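Local coordinates for nucleoporin NUP170 (PDB 5HAX), which probably serves as a scaffold nucleoporin of the nuclear pore complex, joining a beta-propeller-like N-terminal part to a helical C-terminal region, at residues A[23-26]-A[27-30]; A[97-100]-A[101-104]; A[510-513]-A[514-517]. All coordinates share one frame; numbering follows the deposited sequence.

Interaction 1: residues A[23-26]-A[27-30]; sequences YPDL and DSYC. With EDO (1,2-ethanediol), chain G.
The ring of Tyr29 lies among the carbonyls of Pro24, Asp25 and Leu26, each met from a different side. At the root of the side chain, chi1 of 67° puts CG between the backbone N and the carbonyl carbon, which turns the ring from CB toward the preceding residues, with CG near Leu26 O. CD1 then comes 3.4 Å from Asp25 O, an oblique approach, and also touches CB of Pro24. CE1 has Pro24 O near the ring plane at its edge, while Leu26 O lies over one face. Leu26 CA makes an off-centre CH-pi contact with the ring, 4.3 Å from the Tyr29 centroid. Farther out, CE2 and CZ both meet the methyl CD1 of Leu26, and Tyr29 OH ends 3.3 Å from that same Leu26 CD1. This methyl also reaches Cys30 SG.

The bonding pattern is that of a single short helical turn. Ser28 N donates to Asp25 O at 2.9 Å, from above the carbonyl plane. Cys30 N meets Leu26 O at 3.0 Å, almost in line with the C=O bond. The Asp25 side chain adds a second link, because Ser28 OG donates to Asp25 OD2 at 2.7 Å, from above the carboxylate plane. Water 1 donates to OD1 of both Asp25 and Asp27, which probably eases the proximity of these two carboxylates. A 1,2-ethanediol, probably from the crystallisation liquor, spans Asp27 O and Cys30 O.

Asp27 pins the turn to the propeller-like part: its OD1 and OD2 accept from the backbone N of Lys306 and Leu307. Leu26 and Cys30 pack on Leu307 of strand 307-313, whereas Tyr23 and Pro24 touch helix 411-416, both at Ile414, and Asp25 rests against helix 456-459.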
ATOM      1  N   TYR A  23       2.759  13.033 -10.693  1.00 50.40           N
ATOM      2  CA  TYR A  23       1.646  13.175  -9.766  1.00 42.87           C
ATOM      3  C   TYR A  23       2.127  13.856  -8.486  1.00 33.60           C
ATOM      4  O   TYR A  23       3.181  13.483  -7.954  1.00 40.17           O
ATOM      5  CB  TYR A  23       1.040  11.807  -9.447  1.00 44.17           C
ATOM      6  CG  TYR A  23      -0.085  11.858  -8.439  1.00 43.75           C
ATOM      7  CD1 TYR A  23      -1.385  12.126  -8.839  1.00 40.40           C
ATOM      8  CD2 TYR A  23       0.154  11.643  -7.091  1.00 45.69           C
ATOM      9  CE1 TYR A  23      -2.415  12.177  -7.925  1.00 42.69           C
ATOM     10  CE2 TYR A  23      -0.871  11.691  -6.168  1.00 35.36           C
ATOM     11  CZ  TYR A  23      -2.154  11.961  -6.591  1.00 47.26           C
ATOM     12  OH  TYR A  23      -3.183  12.014  -5.682  1.00 42.35           O
ATOM     13  N   PRO A  24       1.399  14.848  -7.965  1.00 46.47           N
ATOM     14  CA  PRO A  24       1.923  15.648  -6.847  1.00 47.54           C
ATOM     15  C   PRO A  24       2.324  14.804  -5.643  1.00 46.33           C
ATOM     16  O   PRO A  24       1.645  13.843  -5.274  1.00 44.35           O
ATOM     17  CB  PRO A  24       0.754  16.578  -6.504  1.00 42.34           C
ATOM     18  CG  PRO A  24      -0.027  16.684  -7.753  1.00 49.10           C
ATOM     19  CD  PRO A  24       0.103  15.360  -8.443  1.00 43.83           C
ATOM     20  N   ASP A  25       3.441  15.183  -5.029  1.00 41.33           N
ATOM     21  CA  ASP A  25       3.893  14.563  -3.794  1.00 42.16           C
ATOM     22  C   ASP A  25       3.101  15.104  -2.607  1.00 39.64           C
ATOM     23  O   ASP A  25       2.477  16.166  -2.672  1.00 40.03           O
ATOM     24  CB  ASP A  25       5.386  14.810  -3.582  1.00 38.39           C
ATOM     25  CG  ASP A  25       5.741  16.286  -3.574  1.00 47.54           C
ATOM     26  OD1 ASP A  25       5.832  16.872  -2.478  1.00 55.81           O
ATOM     27  OD2 ASP A  25       5.924  16.863  -4.665  1.00 56.90           O
ATOM     28  N   LEU A  26       3.145  14.351  -1.503  1.00 41.16           N
ATOM     29  CA  LEU A  26       2.343  14.687  -0.330  1.00 37.69           C
ATOM     30  C   LEU A  26       2.669  16.080   0.197  1.00 41.94           C
ATOM     31  O   LEU A  26       1.761  16.840   0.553  1.00 38.26           O
ATOM     32  CB  LEU A  26       2.563  13.645   0.767  1.00 40.20           C
ATOM     33  CG  LEU A  26       1.674  13.795   2.003  1.00 39.34           C
ATOM     34  CD1 LEU A  26       0.247  13.395   1.670  1.00 41.94           C
ATOM     35  CD2 LEU A  26       2.213  12.976   3.167  1.00 44.68           C
ATOM     36  N   ASP A  27       3.960  16.428   0.273  1.00 43.53           N
ATOM     37  CA  ASP A  27       4.347  17.749   0.765  1.00 41.86           C
ATOM     38  C   ASP A  27       3.706  18.867  -0.046  1.00 52.09           C
ATOM     39  O   ASP A  27       3.493  19.967   0.477  1.00 46.22           O
ATOM     40  CB  ASP A  27       5.870  17.912   0.730  1.00 46.23           C
ATOM     41  CG  ASP A  27       6.584  17.042   1.749  1.00 48.02           C
ATOM     42  OD1 ASP A  27       7.798  16.806   1.574  1.00 51.16           O
ATOM     43  OD2 ASP A  27       5.944  16.597   2.724  1.00 47.14           O
ATOM     44  N   SER A  28       3.386  18.606  -1.315  1.00 37.96           N
ATOM     45  CA  SER A  28       2.945  19.670  -2.210  1.00 42.44           C
ATOM     46  C   SER A  28       1.478  20.026  -2.019  1.00 44.04           C
ATOM     47  O   SER A  28       1.100  21.182  -2.244  1.00 43.91           O
ATOM     48  CB  SER A  28       3.190  19.271  -3.665  1.00 44.49           C
ATOM     49  OG  SER A  28       4.572  19.063  -3.905  1.00 65.74           O
ATOM     50  N   TYR A  29       0.637  19.067  -1.624  1.00 41.35           N
ATOM     51  CA  TYR A  29      -0.766  19.352  -1.350  1.00 43.80           C
ATOM     52  C   TYR A  29      -1.105  19.279   0.133  1.00 40.11           C
ATOM     53  O   TYR A  29      -2.279  19.423   0.494  1.00 44.96           O
ATOM     54  CB  TYR A  29      -1.680  18.420  -2.166  1.00 43.20           C
ATOM     55  CG  TYR A  29      -1.658  16.942  -1.832  1.00 38.02           C
ATOM     56  CD1 TYR A  29      -0.907  16.048  -2.586  1.00 45.11           C
ATOM     57  CD2 TYR A  29      -2.434  16.431  -0.799  1.00 41.34           C
ATOM     58  CE1 TYR A  29      -0.906  14.693  -2.300  1.00 42.29           C
ATOM     59  CE2 TYR A  29      -2.439  15.081  -0.506  1.00 42.57           C
ATOM     60  CZ  TYR A  29      -1.676  14.217  -1.260  1.00 47.35           C
ATOM     61  OH  TYR A  29      -1.684  12.872  -0.967  1.00 46.39           O
ATOM     62  N   CYS A  30      -0.108  19.081   0.998  1.00 43.14           N
ATOM     63  CA  CYS A  30      -0.268  19.253   2.437  1.00 44.72           C
ATOM     64  C   CYS A  30       0.701  20.326   2.917  1.00 41.90           C
ATOM     65  O   CYS A  30       1.451  20.116   3.876  1.00 45.79           O
ATOM     66  CB  CYS A  30      -0.031  17.934   3.180  1.00 43.88           C
ATOM     67  SG  CYS A  30      -1.319  16.692   2.931  1.00 44.42           S
TER
HETATM   68  C1  EDO G 905       5.387  20.208   3.752  1.00 59.90           C
HETATM   69  O1  EDO G 905       4.656  20.838   2.695  1.00 54.06           O
HETATM   70  C2  EDO G 905       5.037  20.868   5.081  1.00 51.17           C
HETATM   71  O2  EDO G 905       3.616  20.854   5.261  1.00 62.03           O
HETATM   72  O   HOH W   1       8.196  15.391  -0.934  1.00 47.24           O

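Interaction 2: residues A[97-100]-A[101-104]; sequences YTHP and NPEL
His99 ND1 accepts the backbone N-H of Asn101 at 2.9 Å, the one hydrogen bond between residues 97-100 and 101-104. Its geometry is moderate: the N-H...ND1 angle is 138°, and Asn101 N is tilted 20° out of the imidazole plane. The chi1 of -168° sets CG of His99 beside its own carbonyl carbon, so the ring reaches forward along the chain and lies next to the residues that follow. Asn101 CA consequently sits in plane at the ring edge, and Asn101 O is 3.1 Å from His99 CE1. Over one face, offset toward the rim, lies Pro100 CD, 3.2 Å above the His99 ring plane.

The eight residues form the link from strand 91-96 to strand 105-107, the last two strands of a four-stranded antiparallel sheet, consistent with a propeller blade in the Nup133 N-terminal-like family; within this link the histidine makes a side-chain-to-backbone bond spanning two residues.

Pro102 packs its ring carbons against the backbone oxygen and CB of His99. Its CG approaches His99 O to 3.2 Å and also touches His99 CB, while CD lies close to the same oxygen. The pyrrolidine therefore sits against the carbonyl and the base of the side chain whose ring holds Asn101. With an alanine here, removal of CG and CD would probably leave His99 O and CB without this neighbour and free the N-CA rotation at this position that the ring now restricts.

Pro102 also rests on Trp95 of strand 91-96. His99 and Pro100 touch a crystal neighbour, so the lattice may influence the histidine's pose. At the start of the loop, Thr98 OG1 is hydrogen-bonded to Asp96 OD1, and Tyr97 packs on Val482 and Ile484 of strand 481-487.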
ATOM      1  N   TYR A  97      -7.347 -17.064   9.265  1.00 53.80           N
ATOM      2  CA  TYR A  97      -8.722 -16.580   9.241  1.00 48.49           C
ATOM      3  C   TYR A  97      -9.346 -16.614   7.853  1.00 51.39           C
ATOM      4  O   TYR A  97     -10.566 -16.467   7.743  1.00 57.39           O
ATOM      5  CB  TYR A  97      -8.803 -15.158   9.810  1.00 55.59           C
ATOM      6  CG  TYR A  97      -8.036 -14.100   9.040  1.00 49.20           C
ATOM      7  CD1 TYR A  97      -8.528 -13.582   7.848  1.00 54.36           C
ATOM      8  CD2 TYR A  97      -6.834 -13.600   9.523  1.00 44.70           C
ATOM      9  CE1 TYR A  97      -7.834 -12.612   7.151  1.00 47.98           C
ATOM     10  CE2 TYR A  97      -6.136 -12.626   8.834  1.00 44.06           C
ATOM     11  CZ  TYR A  97      -6.639 -12.139   7.649  1.00 47.77           C
ATOM     12  OH  TYR A  97      -5.944 -11.171   6.963  1.00 44.86           O
ATOM     13  N   THR A  98      -8.553 -16.805   6.795  1.00 56.72           N
ATOM     14  CA  THR A  98      -9.118 -16.968   5.462  1.00 59.45           C
ATOM     15  C   THR A  98      -9.706 -18.357   5.257  1.00 64.95           C
ATOM     16  O   THR A  98     -10.559 -18.535   4.380  1.00 68.51           O
ATOM     17  CB  THR A  98      -8.055 -16.709   4.389  1.00 61.36           C
ATOM     18  OG1 THR A  98      -7.138 -17.809   4.339  1.00 55.15           O
ATOM     19  CG2 THR A  98      -7.293 -15.417   4.673  1.00 58.11           C
ATOM     20  N   HIS A  99      -9.273 -19.336   6.049  1.00 68.46           N
ATOM     21  CA  HIS A  99      -9.746 -20.707   5.945  1.00 77.77           C
ATOM     22  C   HIS A  99     -11.146 -20.827   6.551  1.00 72.90           C
ATOM     23  O   HIS A  99     -11.413 -20.250   7.609  1.00 71.52           O
ATOM     24  CB  HIS A  99      -8.778 -21.647   6.661  1.00 73.81           C
ATOM     25  CG  HIS A  99      -9.015 -23.098   6.382  1.00 77.19           C
ATOM     26  ND1 HIS A  99     -10.042 -23.807   6.965  1.00 74.05           N
ATOM     27  CD2 HIS A  99      -8.351 -23.976   5.594  1.00 74.16           C
ATOM     28  CE1 HIS A  99     -10.006 -25.058   6.541  1.00 79.46           C
ATOM     29  NE2 HIS A  99      -8.988 -25.187   5.709  1.00 72.09           N
ATOM     30  N   PRO A 100     -12.058 -21.565   5.911  1.00 75.03           N
ATOM     31  CA  PRO A 100     -13.440 -21.607   6.420  1.00 74.22           C
ATOM     32  C   PRO A 100     -13.594 -22.386   7.717  1.00 74.92           C
ATOM     33  O   PRO A 100     -14.475 -22.051   8.520  1.00 79.88           O
ATOM     34  CB  PRO A 100     -14.213 -22.265   5.270  1.00 74.60           C
ATOM     35  CG  PRO A 100     -13.199 -23.096   4.568  1.00 74.10           C
ATOM     36  CD  PRO A 100     -11.906 -22.339   4.667  1.00 75.42           C
ATOM     37  N   ASN A 101     -12.781 -23.418   7.941  1.00 74.14           N
ATOM     38  CA  ASN A 101     -12.789 -24.194   9.183  1.00 77.90           C
ATOM     39  C   ASN A 101     -11.347 -24.394   9.634  1.00 77.14           C
ATOM     40  O   ASN A 101     -10.786 -25.490   9.498  1.00 82.71           O
ATOM     41  CB  ASN A 101     -13.502 -25.533   8.992  1.00 82.69           C
ATOM     42  CG  ASN A 101     -13.631 -26.312  10.283  1.00 95.55           C
ATOM     43  OD1 ASN A 101     -13.808 -25.734  11.356  1.00101.24           O
ATOM     44  ND2 ASN A 101     -13.534 -27.632  10.190  1.00 91.95           N
ATOM     45  N   PRO A 102     -10.719 -23.357  10.184  1.00 72.27           N
ATOM     46  CA  PRO A 102      -9.291 -23.449  10.512  1.00 70.26           C
ATOM     47  C   PRO A 102      -9.019 -24.384  11.679  1.00 66.83           C
ATOM     48  O   PRO A 102      -9.859 -24.584  12.560  1.00 70.92           O
ATOM     49  CB  PRO A 102      -8.910 -22.007  10.872  1.00 64.90           C
ATOM     50  CG  PRO A 102     -10.052 -21.154  10.414  1.00 68.30           C
ATOM     51  CD  PRO A 102     -11.261 -22.017  10.457  1.00 69.02           C
ATOM     52  N   GLU A 103      -7.815 -24.957  11.675  1.00 67.64           N
ATOM     53  CA  GLU A 103      -7.281 -25.657  12.834  1.00 74.24           C
ATOM     54  C   GLU A 103      -6.431 -24.690  13.649  1.00 68.82           C
ATOM     55  O   GLU A 103      -5.731 -23.839  13.091  1.00 65.07           O
ATOM     56  CB  GLU A 103      -6.445 -26.870  12.414  1.00 84.43           C
ATOM     57  CG  GLU A 103      -5.109 -26.535  11.757  1.00 89.35           C
ATOM     58  CD  GLU A 103      -4.258 -27.766  11.507  1.00 97.65           C
ATOM     59  OE1 GLU A 103      -4.818 -28.882  11.466  1.00 99.75           O
ATOM     60  OE2 GLU A 103      -3.025 -27.615  11.363  1.00 90.38           O
ATOM     61  N   LEU A 104      -6.497 -24.821  14.971  1.00 67.89           N
ATOM     62  CA  LEU A 104      -5.806 -23.909  15.874  1.00 52.79           C
ATOM     63  C   LEU A 104      -4.381 -24.396  16.110  1.00 58.37           C
ATOM     64  O   LEU A 104      -4.170 -25.527  16.562  1.00 74.77           O
ATOM     65  CB  LEU A 104      -6.556 -23.791  17.199  1.00 61.65           C
ATOM     66  CG  LEU A 104      -7.980 -23.233  17.133  1.00 75.12           C
ATOM     67  CD1 LEU A 104      -8.588 -23.198  18.525  1.00 81.39           C
ATOM     68  CD2 LEU A 104      -8.005 -21.846  16.507  1.00 72.08           C
TER

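Interaction 3: residues A[510-513]-A[514-517]; sequences EREV and RKFI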
ATOM      1  N   GLU A 510     -25.099   9.842 -20.051  1.00 76.12           N
ATOM      2  CA  GLU A 510     -24.420  11.123 -20.205  1.00 81.61           C
ATOM      3  C   GLU A 510     -24.345  11.872 -18.881  1.00 72.32           C
ATOM      4  O   GLU A 510     -23.347  12.543 -18.593  1.00 68.30           O
ATOM      5  CB  GLU A 510     -25.146  11.961 -21.258  1.00 88.31           C
ATOM      6  CG  GLU A 510     -24.466  13.271 -21.604  1.00 94.44           C
ATOM      7  CD  GLU A 510     -25.272  14.090 -22.592  1.00 98.18           C
ATOM      8  OE1 GLU A 510     -25.286  13.735 -23.790  1.00 96.62           O
ATOM      9  OE2 GLU A 510     -25.898  15.085 -22.170  1.00 99.56           O
ATOM     10  N   ARG A 511     -25.388  11.763 -18.058  1.00 79.65           N
ATOM     11  CA  ARG A 511     -25.384  12.431 -16.760  1.00 77.89           C
ATOM     12  C   ARG A 511     -24.352  11.807 -15.831  1.00 76.74           C
ATOM     13  O   ARG A 511     -23.563  12.515 -15.196  1.00 68.73           O
ATOM     14  CB  ARG A 511     -26.776  12.360 -16.135  1.00 83.32           C
ATOM     15  CG  ARG A 511     -26.989  13.339 -14.990  1.00105.77           C
ATOM     16  CD  ARG A 511     -27.517  12.649 -13.738  1.00109.85           C
ATOM     17  NE  ARG A 511     -28.615  11.730 -14.030  1.00118.85           N
ATOM     18  CZ  ARG A 511     -29.842  12.109 -14.371  1.00119.81           C
ATOM     19  NH1 ARG A 511     -30.143  13.398 -14.474  1.00117.00           N
ATOM     20  NH2 ARG A 511     -30.772  11.195 -14.617  1.00118.29           N
ATOM     21  N   GLU A 512     -24.349  10.476 -15.735  1.00 73.25           N
ATOM     22  CA  GLU A 512     -23.378   9.792 -14.889  1.00 70.69           C
ATOM     23  C   GLU A 512     -21.956  10.034 -15.381  1.00 59.23           C
ATOM     24  O   GLU A 512     -21.035  10.216 -14.576  1.00 51.32           O
ATOM     25  CB  GLU A 512     -23.688   8.295 -14.856  1.00 65.94           C
ATOM     26  CG  GLU A 512     -23.151   7.569 -13.634  1.00 72.36           C
ATOM     27  CD  GLU A 512     -23.898   7.922 -12.361  1.00 71.17           C
ATOM     28  OE1 GLU A 512     -24.944   8.602 -12.447  1.00 79.25           O
ATOM     29  OE2 GLU A 512     -23.443   7.518 -11.271  1.00 72.34           O
ATOM     30  N   VAL A 513     -21.763  10.051 -16.702  1.00 52.24           N
ATOM     31  CA  VAL A 513     -20.433  10.278 -17.266  1.00 62.43           C
ATOM     32  C   VAL A 513     -19.940  11.678 -16.921  1.00 62.25           C
ATOM     33  O   VAL A 513     -18.742  11.894 -16.702  1.00 51.70           O
ATOM     34  CB  VAL A 513     -20.459  10.045 -18.790  1.00 55.45           C
ATOM     35  CG1 VAL A 513     -19.215  10.632 -19.460  1.00 56.76           C
ATOM     36  CG2 VAL A 513     -20.584   8.560 -19.099  1.00 59.28           C
ATOM     37  N   ARG A 514     -20.848  12.656 -16.885  1.00 62.51           N
ATOM     38  CA  ARG A 514     -20.431  14.025 -16.605  1.00 60.76           C
ATOM     39  C   ARG A 514     -19.932  14.174 -15.172  1.00 51.45           C
ATOM     40  O   ARG A 514     -19.051  14.999 -14.907  1.00 52.24           O
ATOM     41  CB  ARG A 514     -21.580  14.994 -16.879  1.00 69.75           C
ATOM     42  CG  ARG A 514     -21.135  16.444 -17.031  1.00 80.48           C
ATOM     43  CD  ARG A 514     -22.259  17.332 -17.547  1.00 93.58           C
ATOM     44  NE  ARG A 514     -22.770  16.881 -18.840  1.00102.60           N
ATOM     45  CZ  ARG A 514     -23.554  17.605 -19.631  1.00109.10           C
ATOM     46  NH1 ARG A 514     -23.919  18.830 -19.276  1.00111.65           N
ATOM     47  NH2 ARG A 514     -23.970  17.106 -20.788  1.00108.50           N
ATOM     48  N   LYS A 515     -20.477  13.387 -14.240  1.00 53.85           N
ATOM     49  CA  LYS A 515     -19.930  13.354 -12.886  1.00 50.35           C
ATOM     50  C   LYS A 515     -18.456  12.973 -12.910  1.00 47.55           C
ATOM     51  O   LYS A 515     -17.629  13.596 -12.234  1.00 48.43           O
ATOM     52  CB  LYS A 515     -20.710  12.363 -12.020  1.00 61.25           C
ATOM     53  CG  LYS A 515     -22.210  12.587 -11.953  1.00 67.79           C
ATOM     54  CD  LYS A 515     -22.861  11.508 -11.097  1.00 71.95           C
ATOM     55  CE  LYS A 515     -24.373  11.648 -11.048  1.00 85.77           C
ATOM     56  NZ  LYS A 515     -24.998  10.561 -10.242  1.00 88.69           N
ATOM     57  N   PHE A 516     -18.111  11.942 -13.687  1.00 53.91           N
ATOM     58  CA  PHE A 516     -16.726  11.483 -13.749  1.00 47.69           C
ATOM     59  C   PHE A 516     -15.825  12.524 -14.401  1.00 46.36           C
ATOM     60  O   PHE A 516     -14.696  12.745 -13.948  1.00 49.28           O
ATOM     61  CB  PHE A 516     -16.648  10.158 -14.507  1.00 48.47           C
ATOM     62  CG  PHE A 516     -17.162   8.983 -13.728  1.00 51.26           C
ATOM     63  CD1 PHE A 516     -16.343   8.323 -12.828  1.00 46.44           C
ATOM     64  CD2 PHE A 516     -18.459   8.532 -13.900  1.00 49.95           C
ATOM     65  CE1 PHE A 516     -16.811   7.241 -12.111  1.00 51.09           C
ATOM     66  CE2 PHE A 516     -18.932   7.449 -13.184  1.00 51.88           C
ATOM     67  CZ  PHE A 516     -18.107   6.804 -12.289  1.00 48.38           C
ATOM     68  N   ILE A 517     -16.301  13.169 -15.469  1.00 49.85           N
ATOM     69  CA  ILE A 517     -15.486  14.162 -16.165  1.00 48.73           C
ATOM     70  C   ILE A 517     -15.189  15.342 -15.251  1.00 51.76           C
ATOM     71  O   ILE A 517     -14.069  15.869 -15.235  1.00 51.17           O
ATOM     72  CB  ILE A 517     -16.189  14.611 -17.461  1.00 53.05           C
ATOM     73  CG1 ILE A 517     -16.240  13.449 -18.458  1.00 57.83           C
ATOM     74  CG2 ILE A 517     -15.470  15.811 -18.081  1.00 49.47           C
ATOM     75  CD1 ILE A 517     -17.067  13.730 -19.700  1.00 56.30           C
TER
HETATM   76  O   HOH W   2     -24.513   8.025  -8.175  1.00 78.97           O
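Arg514, Val513 and Glu512 each grip a residue one helical turn away, but by different means. Arg514 runs alongside Glu510, pointing the same way, and its NH2 forms a salt bridge with Glu510 OE2 at 3.1 Å. The carboxylate and guanidinium planes are only 20° apart, yet the charged oxygen approaches obliquely and meets a single nitrogen, so this is not a two-pronged pairing. A bend at chi3 brings NH2 alongside Glu510 OE2. The backbone repeats the pairing, as Arg514 N donates to Glu510 O at 3.0 Å.

Val513 is the apolar counterpart. Its CG1 touches CD1 of Ile517 at 3.8 Å where the two side chains cross, and Val513 O accepts Ile517 N at 3.0 Å in the carbonyl plane, a fairly straight bond with an N-H...O angle of 157°.

Glu512 bends at chi2 (71°) toward Lys515, three residues on. Lys515 is extended beyond CG, and the two cross so that NZ forms a salt bridge with Glu512 OE1, donating at 3.0 Å from above the carboxylate plane. The lysine methylenes add to the contact: CE is 3.4 Å from Glu512 OE1. Water 2 bridges Glu512 OE2 and Lys515 NZ through two weak bonds, and OE2 also accepts a weak bond from Trp47 NE1. Glu512 O lies at the edge of the Phe516 ring, 3.2 Å from CD2.

These i to i+3 and i to i+4 pairs run along helix 506-520. Toward the neighbouring helices, the buried Phe516 stacks with Trp47 and meets Phe494 of helix 490-501 edge-to-face, Glu512 rests on Ala497 and Cys501 of that helix, Val513 touches Tyr563, and Ile517 packs on Arg522 and Thr525 of helix 522-533.

All three contacts are local and share no element; their centres are 27 to 44 Å apart. Interactions 1 and 2 belong to the propeller-like part, on opposite sides of the chain's centre, while interaction 3 lies on helix 506-520, among helices 490-501 and 522-533. Interaction 1 is partly buried: carbonyls and an aromatic ring shape its short turn, while Asp27 and apolar side chains tie it to strand 307-313 and nearby helices. Interaction 2 is a surface strand connection, built from one side-chain-to-backbone bond and proline packing. Interaction 3, also partly buried, divides its chemistry around one helix, with salt bridges at its more exposed positions and valine and phenylalanine turned inward.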